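PDB 4RPC: putative alpha/beta hydrolase from Desulfitobacterium hafniense, which is probably a hydrolase of the alpha/beta-hydrolase family, though its natural substrate is not known. Local coordinates for residues Lys12-Glu18 with Tyr49-Glu55. Numbering follows the deposited sequence.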
loop_
_atom_site.group_PDB
_atom_site.type_symbol
_atom_site.label_atom_id
_atom_site.label_comp_id
_atom_site.label_asym_id
_atom_site.label_seq_id
_atom_site.Cartn_x
_atom_site.Cartn_y
_atom_site.Cartn_z
ATOM N N LYS A 12 12.047 -10.796 -3.277
ATOM C CA LYS A 12 12.957 -9.704 -2.738
ATOM C C LYS A 12 12.295 -9.007 -1.507
ATOM O O LYS A 12 11.613 -7.989 -1.620
ATOM C CB LYS A 12 13.363 -8.717 -3.849
ATOM C CG LYS A 12 14.870 -8.403 -3.907
ATOM C CD LYS A 12 15.519 -8.783 -5.271
ATOM C CE LYS A 12 15.188 -7.839 -6.439
ATOM N NZ LYS A 12 15.895 -6.525 -6.373
ATOM N N LEU A 13 12.504 -9.640 -0.356
ATOM C CA LEU A 13 11.943 -9.266 0.925
ATOM C C LEU A 13 13.041 -8.878 1.882
ATOM O O LEU A 13 13.879 -9.694 2.228
ATOM C CB LEU A 13 11.191 -10.454 1.514
ATOM C CG LEU A 13 10.476 -10.190 2.835
ATOM C CD1 LEU A 13 9.268 -9.302 2.647
ATOM C CD2 LEU A 13 10.044 -11.502 3.434
ATOM N N HIS A 14 13.027 -7.627 2.298
ATOM C CA HIS A 14 14.066 -7.062 3.141
ATOM C C HIS A 14 13.637 -7.201 4.541
ATOM O O HIS A 14 12.465 -7.067 4.828
ATOM C CB HIS A 14 14.227 -5.585 2.888
ATOM C CG HIS A 14 14.671 -5.255 1.505
ATOM N ND1 HIS A 14 15.997 -5.125 1.161
ATOM C CD2 HIS A 14 13.964 -5.024 0.383
ATOM C CE1 HIS A 14 16.085 -4.820 -0.118
ATOM N NE2 HIS A 14 14.864 -4.758 -0.612
ATOM N N ARG A 15 14.597 -7.430 5.429
ATOM C CA ARG A 15 14.272 -7.724 6.820
ATOM C C ARG A 15 15.087 -6.821 7.722
ATOM O O ARG A 15 16.277 -6.744 7.592
ATOM C CB ARG A 15 14.512 -9.208 7.116
ATOM C CG ARG A 15 14.197 -9.641 8.546
ATOM C CD ARG A 15 14.438 -11.142 8.724
ATOM N NE ARG A 15 13.771 -11.694 9.910
ATOM C CZ ARG A 15 13.753 -12.997 10.240
ATOM N NH1 ARG A 15 14.382 -13.893 9.465
ATOM N NH2 ARG A 15 13.108 -13.416 11.339
HETATM N N MSE A 16 14.417 -6.118 8.608
HETATM C CA MSE A 16 15.060 -5.223 9.554
HETATM C C MSE A 16 14.454 -5.406 10.938
HETATM O O MSE A 16 13.524 -6.197 11.147
HETATM C CB MSE A 16 14.958 -3.745 9.157
HETATM C CG MSE A 16 14.391 -3.459 7.770
HETATM SE SE MSE A 16 15.672 -2.502 6.637
HETATM C CE MSE A 16 17.080 -1.867 7.862
ATOM N N GLY A 17 15.018 -4.689 11.901
ATOM C CA GLY A 17 14.567 -4.754 13.299
ATOM C C GLY A 17 14.885 -6.030 14.026
ATOM O O GLY A 17 15.851 -6.681 13.722
ATOM N N GLU A 18 14.067 -6.374 15.014
ATOM C CA GLU A 18 14.317 -7.525 15.865
ATOM C C GLU A 18 13.784 -8.822 15.241
ATOM O O GLU A 18 12.557 -9.027 15.222
ATOM C CB GLU A 18 13.661 -7.295 17.236
ATOM C CG GLU A 18 14.534 -6.575 18.223
ATOM C CD GLU A 18 15.899 -7.247 18.361
ATOM O OE1 GLU A 18 15.944 -8.490 18.609
ATOM O OE2 GLU A 18 16.907 -6.535 18.145
ATOM N N TYR A 49 10.167 -4.615 16.730
ATOM C CA TYR A 49 9.530 -5.428 15.716
ATOM C C TYR A 49 10.440 -5.974 14.661
ATOM O O TYR A 49 11.451 -5.360 14.315
ATOM C CB TYR A 49 8.414 -4.616 15.059
ATOM C CG TYR A 49 7.419 -4.228 16.114
ATOM C CD1 TYR A 49 6.479 -5.132 16.522
ATOM C CD2 TYR A 49 7.485 -2.993 16.748
ATOM C CE1 TYR A 49 5.583 -4.829 17.516
ATOM C CE2 TYR A 49 6.584 -2.671 17.750
ATOM C CZ TYR A 49 5.638 -3.598 18.129
ATOM O OH TYR A 49 4.742 -3.344 19.118
ATOM N N CYS A 50 10.034 -7.136 14.141
ATOM C CA CYS A 50 10.598 -7.664 12.943
ATOM C C CYS A 50 9.881 -7.026 11.732
ATOM O O CYS A 50 8.744 -7.327 11.488
ATOM C CB CYS A 50 10.424 -9.165 12.891
ATOM S SG CYS A 50 11.186 -9.836 11.405
ATOM N N LEU A 51 10.563 -6.136 11.014
ATOM C CA LEU A 51 10.004 -5.445 9.877
ATOM C C LEU A 51 10.369 -6.225 8.649
ATOM O O LEU A 51 11.530 -6.518 8.408
ATOM C CB LEU A 51 10.565 -4.003 9.752
ATOM C CG LEU A 51 10.146 -2.925 10.766
ATOM C CD1 LEU A 51 8.763 -3.182 11.360
ATOM C CD2 LEU A 51 11.158 -2.728 11.866
ATOM N N LEU A 52 9.373 -6.555 7.876
ATOM C CA LEU A 52 9.572 -7.166 6.588
ATOM C C LEU A 52 9.030 -6.277 5.477
ATOM O O LEU A 52 7.828 -5.961 5.458
ATOM C CB LEU A 52 8.822 -8.493 6.613
ATOM C CG LEU A 52 9.124 -9.398 7.823
ATOM C CD1 LEU A 52 8.006 -10.417 8.051
ATOM C CD2 LEU A 52 10.456 -10.069 7.575
ATOM N N ILE A 53 9.878 -5.917 4.522
ATOM C CA ILE A 53 9.535 -4.950 3.517
ATOM C C ILE A 53 9.788 -5.475 2.112
ATOM O O ILE A 53 10.917 -5.588 1.680
ATOM C CB ILE A 53 10.303 -3.621 3.698
ATOM C CG1 ILE A 53 10.357 -3.185 5.200
ATOM C CG2 ILE A 53 9.677 -2.533 2.868
ATOM C CD1 ILE A 53 11.530 -3.710 5.934
ATOM N N PRO A 54 8.730 -5.842 1.390
ATOM C CA PRO A 54 9.006 -6.324 0.047
ATOM C C PRO A 54 9.296 -5.211 -0.969
ATOM O O PRO A 54 8.935 -4.070 -0.760
ATOM C CB PRO A 54 7.695 -7.020 -0.336
ATOM C CG PRO A 54 6.655 -6.476 0.590
ATOM C CD PRO A 54 7.391 -6.210 1.853
ATOM N N GLU A 55 9.927 -5.552 -2.081
ATOM C CA GLU A 55 9.906 -4.707 -3.279
ATOM C C GLU A 55 8.845 -5.213 -4.219
ATOM O O GLU A 55 8.830 -6.389 -4.550
ATOM C CB GLU A 55 11.213 -4.851 -4.003
ATOM C CG GLU A 55 12.375 -4.383 -3.202
ATOM C CD GLU A 55 13.697 -4.555 -3.929
ATOM O OE1 GLU A 55 13.730 -5.072 -5.102
ATOM O OE2 GLU A 55 14.685 -4.175 -3.274
#
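The His14 ring meets Glu55 and Ile53 at its edge: Ile53 O and Glu55 CG lie near the ring plane, and Trp34 stacks on the ring. His14 NE2 donates a hydrogen bond in the ring plane to Glu55 OE2 (2.7 Å), yet reaches that oxygen from above the carboxylate, the planes of ring and carboxylate standing 37° apart. Glu55 OE1 accepts the salt bridge from Lys12 NZ (2.9 Å) on its syn side. With two oxygens, one acid serves both basic partners, and an alanine here would probably leave Lys12 without its acid mate and the His14 ring freer to turn. Farther along, the Arg15 guanidinium gives its stronger bond, from NH2, to Pro19 O; Cys50 SG, near its edge, accepts a long hydrogen bond from Arg15 NE (3.5 Å), tilted from the plane. The extended Arg15 chain, its CG anti to the backbone N (chi1 -180°), lays its methylenes beside Leu52 CD2. Leu13 lies alongside Pro54, its CD1 3.7 Å from Pro54 CD, both apolar against helix 70-83. Proline suits a non-hydrogen-bonded site, where no N-H has to reach strand 13-17. Reciprocal His14/Ile53 and Met16/Leu51 backbone bonds add this antiparallel edge strand to the alpha/beta-hydrolase sheet, and the carboxylate would probably favour protonation of His14, an effect Lys12 partly offsets.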